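Local coordinates for protein leucine--trna ligase (Agrobacterium radiobacter, PDB 5AH5) that probably joins L-leucine to tRNA(Leu) at the expense of ATP, as expected of a class I aminoacyl-tRNA synthetase, at residues B[97-100]-B[101-105]; B[108-112]-B[113-117]; B[743-746]-B[747-750]; B[659-662]-B[663-666]. All blocks are in the same frame, centred on the assembly; numbering follows the deposited sequence.

Contact 1 of 4, residues B[97-100]-B[101-105]; sequences KFTQ and DAIDS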
loop_
_atom_site.group_PDB
_atom_site.type_symbol
_atom_site.label_atom_id
_atom_site.label_comp_id
_atom_site.label_asym_id
_atom_site.label_seq_id
_atom_site.Cartn_x
_atom_site.Cartn_y
_atom_site.Cartn_z
ATOM N N LYS B 97 -18.299 0.988 -21.525
ATOM C CA LYS B 97 -19.411 0.164 -21.140
ATOM C C LYS B 97 -18.936 -0.951 -20.134
ATOM O O LYS B 97 -19.650 -1.339 -19.188
ATOM C CB LYS B 97 -19.999 -0.479 -22.393
ATOM C CG LYS B 97 -20.426 0.480 -23.504
ATOM C CD LYS B 97 -21.912 0.797 -23.422
ATOM C CE LYS B 97 -22.368 1.434 -24.735
ATOM N NZ LYS B 97 -23.759 1.040 -25.078
ATOM N N PHE B 98 -17.741 -1.470 -20.354
ATOM C CA PHE B 98 -17.267 -2.611 -19.525
ATOM C C PHE B 98 -16.969 -2.051 -18.120
ATOM O O PHE B 98 -17.390 -2.595 -17.148
ATOM C CB PHE B 98 -16.038 -3.306 -20.137
ATOM C CG PHE B 98 -15.539 -4.476 -19.327
ATOM C CD1 PHE B 98 -14.638 -4.275 -18.295
ATOM C CD2 PHE B 98 -15.983 -5.768 -19.589
ATOM C CE1 PHE B 98 -14.171 -5.341 -17.537
ATOM C CE2 PHE B 98 -15.494 -6.863 -18.841
ATOM C CZ PHE B 98 -14.600 -6.641 -17.829
ATOM N N THR B 99 -16.245 -0.945 -18.089
ATOM C CA THR B 99 -15.906 -0.257 -16.873
ATOM C C THR B 99 -17.104 0.111 -16.043
ATOM O O THR B 99 -17.099 -0.170 -14.858
ATOM C CB THR B 99 -15.158 0.983 -17.176
ATOM O OG1 THR B 99 -13.931 0.569 -17.675
ATOM C CG2 THR B 99 -14.868 1.786 -15.924
ATOM N N GLN B 100 -18.098 0.748 -16.654
ATOM C CA GLN B 100 -19.326 1.092 -15.924
ATOM C C GLN B 100 -20.043 -0.121 -15.312
ATOM O O GLN B 100 -20.552 -0.034 -14.174
ATOM C CB GLN B 100 -20.333 1.948 -16.768
ATOM C CG GLN B 100 -21.548 2.436 -15.954
ATOM C CD GLN B 100 -21.125 3.436 -14.850
ATOM O OE1 GLN B 100 -20.384 4.349 -15.110
ATOM N NE2 GLN B 100 -21.526 3.192 -13.601
ATOM N N ASP B 101 -20.204 -1.186 -16.082
ATOM C CA ASP B 101 -20.737 -2.462 -15.561
ATOM C C ASP B 101 -19.940 -2.987 -14.341
ATOM O O ASP B 101 -20.532 -3.572 -13.467
ATOM C CB ASP B 101 -20.780 -3.532 -16.653
ATOM C CG ASP B 101 -20.988 -5.002 -16.120
ATOM O OD1 ASP B 101 -19.995 -5.708 -15.701
ATOM O OD2 ASP B 101 -22.147 -5.487 -16.172
ATOM N N ALA B 102 -18.625 -2.819 -14.343
ATOM C CA ALA B 102 -17.792 -3.390 -13.297
ATOM C C ALA B 102 -17.961 -2.531 -12.064
ATOM O O ALA B 102 -18.021 -3.039 -10.935
ATOM C CB ALA B 102 -16.356 -3.474 -13.745
ATOM N N ILE B 103 -18.033 -1.226 -12.297
ATOM C CA ILE B 103 -18.310 -0.259 -11.222
ATOM C C ILE B 103 -19.611 -0.635 -10.535
ATOM O O ILE B 103 -19.657 -0.853 -9.312
ATOM C CB ILE B 103 -18.256 1.194 -11.709
ATOM C CG1 ILE B 103 -16.832 1.545 -12.076
ATOM C CG2 ILE B 103 -18.837 2.194 -10.688
ATOM C CD1 ILE B 103 -16.681 2.920 -12.669
ATOM N N ASP B 104 -20.641 -0.736 -11.335
ATOM C CA ASP B 104 -21.980 -0.990 -10.849
ATOM C C ASP B 104 -22.009 -2.354 -10.077
ATOM O O ASP B 104 -22.581 -2.443 -9.000
ATOM C CB ASP B 104 -22.953 -1.083 -11.983
ATOM C CG ASP B 104 -23.256 0.304 -12.696
ATOM O OD1 ASP B 104 -22.833 1.393 -12.219
ATOM O OD2 ASP B 104 -23.925 0.262 -13.777
ATOM N N SER B 105 -21.419 -3.389 -10.654
ATOM C CA SER B 105 -21.317 -4.727 -9.990
ATOM C C SER B 105 -20.498 -4.624 -8.667
ATOM O O SER B 105 -20.913 -5.128 -7.675
ATOM C CB SER B 105 -20.649 -5.708 -10.936
ATOM O OG SER B 105 -20.434 -6.948 -10.350
HETATM O O HOH W 1 -17.510 -5.428 -16.627
#
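Gln100 reaches one turn along the helix to Asp104: NE2 donates to OD1 across 2.6 Å, a short bond with an N-H...O angle of 146°. The acceptor lies nearly in the amide plane of Gln100, whereas the nitrogen approaches OD1 from above the carboxylate, 39° out of its plane. The bend at chi2 of Gln100 (66°) folds the chain so that the amide can meet a residue four positions on. Beneath this bridge the backbone supplies its own link, Asp104 N to Gln100 O at 2.9 Å. On another side of the helix a water donates both to Phe98 O (2.9 Å) and to Asp101 OD1 (2.7 Å), sitting over the centre of one face of the Phe98 ring. Thr99 CG2 and Ile103 CD1 meet at 3.9 Å, while Thr99 OG1 is bonded to Pro95 O one turn earlier. Phe98 packs on Ala87, Ala88 and Phe91 of helix 82-91, and Thr99 touches Thr42 of the predicted HIGH motif. This stretch of helix 95-112 is thus amphipathic, with its apolar face turned into the catalytic domain, of which it is part. On its exposed flank, a neutral amide donor probably offsets part of the Asp104 charge.

Contact 2 of 4, residues B[108-112]-B[113-117]; sequences RSMMQ and LGFGY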
loop_
_atom_site.group_PDB
_atom_site.type_symbol
_atom_site.label_atom_id
_atom_site.label_comp_id
_atom_site.label_asym_id
_atom_site.label_seq_id
_atom_site.Cartn_x
_atom_site.Cartn_y
_atom_site.Cartn_z
ATOM N N ARG B 108 -22.374 -2.566 -5.989
ATOM C CA ARG B 108 -23.434 -3.379 -5.433
ATOM C C ARG B 108 -22.882 -4.467 -4.424
ATOM O O ARG B 108 -23.496 -4.712 -3.413
ATOM C CB ARG B 108 -24.247 -4.102 -6.481
ATOM C CG ARG B 108 -25.263 -3.261 -7.245
ATOM C CD ARG B 108 -26.115 -4.090 -8.214
ATOM N NE ARG B 108 -26.353 -3.271 -9.420
ATOM C CZ ARG B 108 -25.758 -3.400 -10.618
ATOM N NH1 ARG B 108 -24.900 -4.389 -10.907
ATOM N NH2 ARG B 108 -26.085 -2.535 -11.573
ATOM N N SER B 109 -21.814 -5.143 -4.780
ATOM C CA SER B 109 -21.253 -6.212 -3.945
ATOM C C SER B 109 -20.816 -5.613 -2.569
ATOM O O SER B 109 -21.151 -6.168 -1.494
ATOM C CB SER B 109 -20.079 -6.808 -4.676
ATOM O OG SER B 109 -20.573 -7.615 -5.702
ATOM N N MET B 110 -20.163 -4.439 -2.651
ATOM C CA MET B 110 -19.719 -3.686 -1.499
ATOM C C MET B 110 -20.841 -3.283 -0.536
ATOM O O MET B 110 -20.745 -3.512 0.685
ATOM C CB MET B 110 -18.933 -2.463 -1.920
ATOM C CG MET B 110 -17.652 -2.800 -2.583
ATOM S SD MET B 110 -16.821 -1.312 -2.930
ATOM C CE MET B 110 -15.297 -1.829 -3.671
ATOM N N MET B 111 -21.889 -2.697 -1.076
ATOM C CA MET B 111 -23.067 -2.351 -0.319
ATOM C C MET B 111 -23.722 -3.579 0.284
ATOM O O MET B 111 -24.144 -3.528 1.440
ATOM C CB MET B 111 -24.072 -1.533 -1.138
ATOM C CG MET B 111 -23.529 -0.213 -1.621
ATOM S SD MET B 111 -24.644 0.768 -2.714
ATOM C CE MET B 111 -25.271 -0.357 -3.954
ATOM N N GLN B 112 -23.750 -4.683 -0.433
ATOM C CA GLN B 112 -24.364 -5.893 0.096
ATOM C C GLN B 112 -23.547 -6.550 1.252
ATOM O O GLN B 112 -24.131 -7.253 2.025
ATOM C CB GLN B 112 -24.610 -6.928 -0.995
ATOM C CG GLN B 112 -25.744 -6.466 -1.924
ATOM C CD GLN B 112 -25.891 -7.297 -3.195
ATOM O OE1 GLN B 112 -25.261 -8.339 -3.339
ATOM N NE2 GLN B 112 -26.748 -6.843 -4.110
ATOM N N LEU B 113 -22.242 -6.309 1.261
ATOM C CA LEU B 113 -21.340 -6.643 2.341
ATOM C C LEU B 113 -21.440 -5.721 3.538
ATOM O O LEU B 113 -20.869 -6.034 4.559
ATOM C CB LEU B 113 -19.890 -6.707 1.859
ATOM C CG LEU B 113 -19.628 -8.091 1.234
ATOM C CD1 LEU B 113 -18.592 -8.009 0.164
ATOM C CD2 LEU B 113 -19.135 -9.140 2.282
ATOM N N GLY B 114 -22.190 -4.625 3.432
ATOM C CA GLY B 114 -22.340 -3.695 4.516
ATOM C C GLY B 114 -21.122 -2.855 4.701
ATOM O O GLY B 114 -20.883 -2.355 5.782
ATOM N N PHE B 115 -20.336 -2.667 3.661
ATOM C CA PHE B 115 -19.226 -1.788 3.746
ATOM C C PHE B 115 -19.693 -0.302 3.734
ATOM O O PHE B 115 -20.324 0.190 2.763
ATOM C CB PHE B 115 -18.218 -2.037 2.598
ATOM C CG PHE B 115 -17.493 -3.373 2.627
ATOM C CD1 PHE B 115 -17.318 -4.110 3.779
ATOM C CD2 PHE B 115 -16.929 -3.848 1.455
ATOM C CE1 PHE B 115 -16.601 -5.320 3.754
ATOM C CE2 PHE B 115 -16.211 -5.011 1.411
ATOM C CZ PHE B 115 -16.054 -5.775 2.575
ATOM N N GLY B 116 -19.299 0.436 4.780
ATOM C CA GLY B 116 -19.842 1.761 5.072
ATOM C C GLY B 116 -18.990 2.883 4.490
ATOM O O GLY B 116 -18.321 3.547 5.203
ATOM N N TYR B 117 -19.079 3.103 3.177
ATOM C CA TYR B 117 -18.302 4.098 2.493
ATOM C C TYR B 117 -19.100 5.423 2.438
ATOM O O TYR B 117 -20.304 5.438 2.595
ATOM C CB TYR B 117 -17.913 3.615 1.101
ATOM C CG TYR B 117 -16.881 2.558 1.113
ATOM C CD1 TYR B 117 -15.595 2.840 1.518
ATOM C CD2 TYR B 117 -17.162 1.282 0.673
ATOM C CE1 TYR B 117 -14.628 1.877 1.524
ATOM C CE2 TYR B 117 -16.191 0.300 0.658
ATOM C CZ TYR B 117 -14.963 0.579 1.106
ATOM O OH TYR B 117 -14.009 -0.406 1.117
#
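Leu113 N donates to Ser109 O at 3.0 Å, an i to i+4 bond in the final turn of helix 95-112. Two further bonds define the termination: Phe115 N reaches back to Met110 O (3.1 Å, N-H...O angle 160°), and inside it Gly114 N binds Met111 O (3.0 Å), approaching from above the carbonyl plane. With the positive phi of Gly114 (75°), this pair makes a Schellman motif, and the chain leaves the helix end to one side. This exit places Phe115 CD2 4.2 Å from Met110 CB, and the Phe115 ring carries Leu113 CB over the centre of one face, 3.8 Å above its plane. Beyond CG the Met110 chain is extended, which takes SD out to the Tyr117 ring. That Met-aromatic contact is oblique: SD is 4.0 Å from Tyr117 CE2, on a line from the ring centroid 56° off the normal. Tyr117 OH is hydrogen-bonded to Glu37, at the end of strand 32-37. Met110, Phe115 and Tyr117 all rest on Tyr54 of helix 48-66; the same helix sends Asp58 to Gly116 N and Arg62 to Gly114 O, while Arg596 of helix 592-601 binds Leu113 O.

Contact 3 of 4, residues B[743-746]-B[747-750]; sequences TINE and RLVQ
Asn745 bends its side chain over the turn that follows it. CB lies 4.2 Å from Leu748 CD1, and CG is a little nearer to the same methyl, at 4.0 Å. At the tip, OD1 faces Arg747: it accepts a weak hydrogen bond from Arg747 N (3.1 Å, N-H...O angle 127°) and also touches Arg747 CB at 3.3 Å. CG stands anti to the Asn745 nitrogen (chi1 -175°), beside the carbonyl carbon, and this brings OD1 within range of the amide two residues on. The Asn745 and Arg747 side chains run side by side in the same direction, with the amide and guanidinium planes strongly inclined to each other. The bond from OD1 to the i+2 amide closes an Asx turn, though a weak one, superposed on a type I beta turn from Asn745 to Leu748. In the latter, Leu748 N donates to Asn745 O at 2.9 Å, coming from well above the carbonyl plane (46° out of it). Val749 turns back toward the residue before the turn, where its CG2 comes to 3.2 Å from Ile744 CG2, tighter than normal van der Waals contact and therefore a strained or imprecisely placed pair. Beyond the turn, a water bridges three groups, donating to Glu746 O and Gln750 OE1 and accepting from Gln750 N at 2.7 Å. The loop belongs to the anticodon-binding region and leads from helix 720-729 into strand 753-760. Leu748 packs on Arg656 and Ala659 of helix 653-674, while Asn745 and Arg747 both touch Pro647.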
loop_
_atom_site.group_PDB
_atom_site.type_symbol
_atom_site.label_atom_id
_atom_site.label_comp_id
_atom_site.label_asym_id
_atom_site.label_seq_id
_atom_site.Cartn_x
_atom_site.Cartn_y
_atom_site.Cartn_z
ATOM N N THR B 743 -16.131 2.531 26.893
ATOM C CA THR B 743 -14.901 2.921 27.583
ATOM C C THR B 743 -14.696 2.085 28.856
ATOM O O THR B 743 -15.653 1.708 29.508
ATOM C CB THR B 743 -14.950 4.416 27.942
ATOM O OG1 THR B 743 -16.065 4.653 28.793
ATOM C CG2 THR B 743 -15.138 5.270 26.657
ATOM N N ILE B 744 -13.438 1.834 29.201
ATOM C CA ILE B 744 -13.114 1.098 30.405
ATOM C C ILE B 744 -13.641 1.844 31.654
ATOM O O ILE B 744 -13.375 3.015 31.833
ATOM C CB ILE B 744 -11.621 0.859 30.507
ATOM C CG1 ILE B 744 -11.195 -0.176 29.472
ATOM C CG2 ILE B 744 -11.265 0.323 31.897
ATOM C CD1 ILE B 744 -9.693 -0.244 29.266
ATOM N N ASN B 745 -14.485 1.178 32.439
ATOM C CA ASN B 745 -14.842 1.669 33.772
ATOM C C ASN B 745 -13.753 1.199 34.746
ATOM O O ASN B 745 -13.681 0.010 35.047
ATOM C CB ASN B 745 -16.219 1.176 34.166
ATOM C CG ASN B 745 -16.674 1.773 35.486
ATOM O OD1 ASN B 745 -15.938 1.771 36.497
ATOM N ND2 ASN B 745 -17.868 2.290 35.485
ATOM N N GLU B 746 -12.857 2.121 35.120
ATOM C CA GLU B 746 -11.652 1.817 35.931
ATOM C C GLU B 746 -11.950 1.280 37.360
ATOM O O GLU B 746 -11.101 0.645 37.940
ATOM C CB GLU B 746 -10.718 3.044 36.039
ATOM C CG GLU B 746 -9.683 3.167 34.914
ATOM C CD GLU B 746 -8.489 2.216 35.084
ATOM O OE1 GLU B 746 -8.078 1.931 36.242
ATOM O OE2 GLU B 746 -7.944 1.748 34.052
ATOM N N ARG B 747 -13.150 1.523 37.878
ATOM C CA ARG B 747 -13.641 0.851 39.105
ATOM C C ARG B 747 -13.815 -0.673 38.917
ATOM O O ARG B 747 -13.766 -1.399 39.910
ATOM C CB ARG B 747 -15.013 1.389 39.615
ATOM C CG ARG B 747 -15.232 2.895 39.742
ATOM C CD ARG B 747 -15.386 3.427 41.165
ATOM N NE ARG B 747 -16.305 2.664 42.010
ATOM C CZ ARG B 747 -17.563 2.991 42.334
ATOM N NH1 ARG B 747 -18.160 4.107 41.896
ATOM N NH2 ARG B 747 -18.255 2.159 43.109
ATOM N N LEU B 748 -14.066 -1.157 37.690
ATOM C CA LEU B 748 -14.371 -2.581 37.505
ATOM C C LEU B 748 -13.254 -3.412 36.957
ATOM O O LEU B 748 -13.400 -4.616 36.861
ATOM C CB LEU B 748 -15.623 -2.735 36.697
ATOM C CG LEU B 748 -16.837 -2.143 37.373
ATOM C CD1 LEU B 748 -17.928 -1.921 36.359
ATOM C CD2 LEU B 748 -17.326 -3.084 38.495
ATOM N N VAL B 749 -12.111 -2.795 36.701
ATOM C CA VAL B 749 -10.976 -3.430 36.051
ATOM C C VAL B 749 -10.194 -4.414 36.914
ATOM O O VAL B 749 -9.644 -5.401 36.372
ATOM C CB VAL B 749 -9.982 -2.344 35.528
ATOM C CG1 VAL B 749 -8.635 -2.925 35.074
ATOM C CG2 VAL B 749 -10.636 -1.602 34.389
ATOM N N GLN B 750 -10.049 -4.134 38.220
ATOM C CA GLN B 750 -9.488 -5.151 39.154
ATOM C C GLN B 750 -10.673 -5.689 39.841
ATOM O O GLN B 750 -11.557 -4.928 40.214
ATOM C CB GLN B 750 -8.572 -4.568 40.205
ATOM C CG GLN B 750 -7.308 -3.912 39.683
ATOM C CD GLN B 750 -6.749 -2.915 40.685
ATOM O OE1 GLN B 750 -7.489 -2.094 41.256
ATOM N NE2 GLN B 750 -5.437 -2.977 40.910
HETATM O O HOH W 2 -10.188 -1.759 39.571
#

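Contact 4 of 4, residues B[659-662]-B[663-666]; sequences ARQL and QLAI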
loop_
_atom_site.group_PDB
_atom_site.type_symbol
_atom_site.label_atom_id
_atom_site.label_comp_id
_atom_site.label_asym_id
_atom_site.label_seq_id
_atom_site.Cartn_x
_atom_site.Cartn_y
_atom_site.Cartn_z
ATOM N N ALA B 659 -17.658 -8.475 35.288
ATOM C CA ALA B 659 -17.455 -7.056 34.984
ATOM C C ALA B 659 -16.020 -6.793 34.608
ATOM O O ALA B 659 -15.733 -6.102 33.650
ATOM C CB ALA B 659 -17.885 -6.178 36.135
ATOM N N ARG B 660 -15.119 -7.406 35.340
ATOM C CA ARG B 660 -13.731 -7.281 35.058
ATOM C C ARG B 660 -13.304 -7.802 33.686
ATOM O O ARG B 660 -12.400 -7.217 33.063
ATOM C CB ARG B 660 -12.921 -8.005 36.114
ATOM C CG ARG B 660 -11.436 -7.983 35.800
ATOM C CD ARG B 660 -10.531 -8.464 36.916
ATOM N NE ARG B 660 -9.376 -9.085 36.281
ATOM C CZ ARG B 660 -9.308 -10.364 35.931
ATOM N NH1 ARG B 660 -10.309 -11.205 36.208
ATOM N NH2 ARG B 660 -8.218 -10.811 35.304
ATOM N N GLN B 661 -13.838 -8.955 33.311
ATOM C CA GLN B 661 -13.495 -9.608 32.055
ATOM C C GLN B 661 -13.953 -8.741 30.836
ATOM O O GLN B 661 -13.220 -8.578 29.880
ATOM C CB GLN B 661 -14.100 -11.000 32.028
ATOM C CG GLN B 661 -13.345 -12.010 32.892
ATOM C CD GLN B 661 -12.569 -12.966 32.023
ATOM O OE1 GLN B 661 -13.025 -14.091 31.719
ATOM N NE2 GLN B 661 -11.422 -12.494 31.526
ATOM N N LEU B 662 -15.116 -8.140 30.966
ATOM C CA LEU B 662 -15.632 -7.212 30.016
ATOM C C LEU B 662 -14.775 -6.001 29.852
ATOM O O LEU B 662 -14.545 -5.593 28.720
ATOM C CB LEU B 662 -17.082 -6.859 30.317
ATOM C CG LEU B 662 -17.925 -7.880 29.525
ATOM C CD1 LEU B 662 -18.182 -9.168 30.311
ATOM C CD2 LEU B 662 -19.188 -7.285 29.010
ATOM N N GLN B 663 -14.211 -5.491 30.949
ATOM C CA GLN B 663 -13.405 -4.303 30.879
ATOM C C GLN B 663 -12.121 -4.593 30.188
ATOM O O GLN B 663 -11.667 -3.769 29.371
ATOM C CB GLN B 663 -13.056 -3.723 32.261
ATOM C CG GLN B 663 -14.241 -3.414 33.145
ATOM C CD GLN B 663 -15.239 -2.570 32.465
ATOM O OE1 GLN B 663 -14.876 -1.530 31.957
ATOM N NE2 GLN B 663 -16.534 -2.944 32.537
ATOM N N LEU B 664 -11.499 -5.717 30.529
ATOM C CA LEU B 664 -10.365 -6.155 29.748
ATOM C C LEU B 664 -10.698 -6.323 28.229
ATOM O O LEU B 664 -9.825 -6.180 27.428
ATOM C CB LEU B 664 -9.795 -7.474 30.237
ATOM C CG LEU B 664 -9.371 -7.524 31.718
ATOM C CD1 LEU B 664 -8.788 -8.901 31.979
ATOM C CD2 LEU B 664 -8.413 -6.376 32.087
ATOM N N ALA B 665 -11.898 -6.788 27.918
ATOM C CA ALA B 665 -12.301 -7.094 26.566
ATOM C C ALA B 665 -12.470 -5.758 25.822
ATOM O O ALA B 665 -11.962 -5.614 24.706
ATOM C CB ALA B 665 -13.573 -7.891 26.547
ATOM N N ILE B 666 -13.059 -4.770 26.483
ATOM C CA ILE B 666 -13.152 -3.407 25.897
ATOM C C ILE B 666 -11.768 -2.903 25.520
ATOM O O ILE B 666 -11.523 -2.467 24.373
ATOM C CB ILE B 666 -13.826 -2.402 26.851
ATOM C CG1 ILE B 666 -15.285 -2.772 27.059
ATOM C CG2 ILE B 666 -13.717 -0.973 26.338
ATOM C CD1 ILE B 666 -15.952 -1.971 28.186
#
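Arg660 lays one face of its guanidinium against Leu664, whose CD1 stands 3.9 Å from NH2. CG of Arg660 points away from the backbone nitrogen (chi1 176°), and the chain turns at chi3 to bring the flat group alongside a residue one helical turn ahead. The charge has its partner on the preceding turn: NH1 forms a salt bridge with Glu657. Under the side chains, Leu664 N donates to Arg660 O at 3.1 Å, an almost straight bond (175°), and Leu664 CG touches the same oxygen at 3.3 Å. Gln663 folds back more sharply. Bent at chi2 (-52°), it presses CG onto Ala659 O at 3.1 Å and carries NE2 to the same oxygen, where a weak hydrogen bond of 3.4 Å forms. Ala659 O therefore accepts twice from one residue, since Gln663 N also binds it at 3.2 Å. The remaining amide oxygen, OE1, takes a hydrogen bond from Asn745 N of the loop that follows helix 720-729. At the end of the segment, Ile666 N to Leu662 O is the shortest backbone bond here (2.8 Å), and Ile666 CG1 rests on that carbonyl at 3.4 Å. Leu662 and Ile666 face Leu710 of helix 701-715, and Leu662 and Ala665 meet Val688 of helix 678-695, as expected of a helix inside the anticodon-binding bundle. Both ends of the buried Gln663 amide are occupied, though unequally: a weak donor bond inward to its own helix and an acceptor bond outward, which would set which way round the amide lies.

From the N terminus, contact 1 comes first, in the first turns of helix 95-112; contact 2 follows about 16 Å away, centre to centre, where the same helix stops and its chain leaves it. Both belong to the catalytic part of the enzyme. Much later, contact 4 spans about two turns of helix 653-674, and contact 3 closes a tight turn in the loop between helix 720-729 and strand 753-760. None nests within or crosses another; all are in series, and each is local. Contacts 3 and 4 nevertheless touch, their centres about 8 Å apart, with Leu748 O and Val749 O packing against Arg660, so the 743-750 loop is fastened to helix 653-674 in the anticodon-binding region.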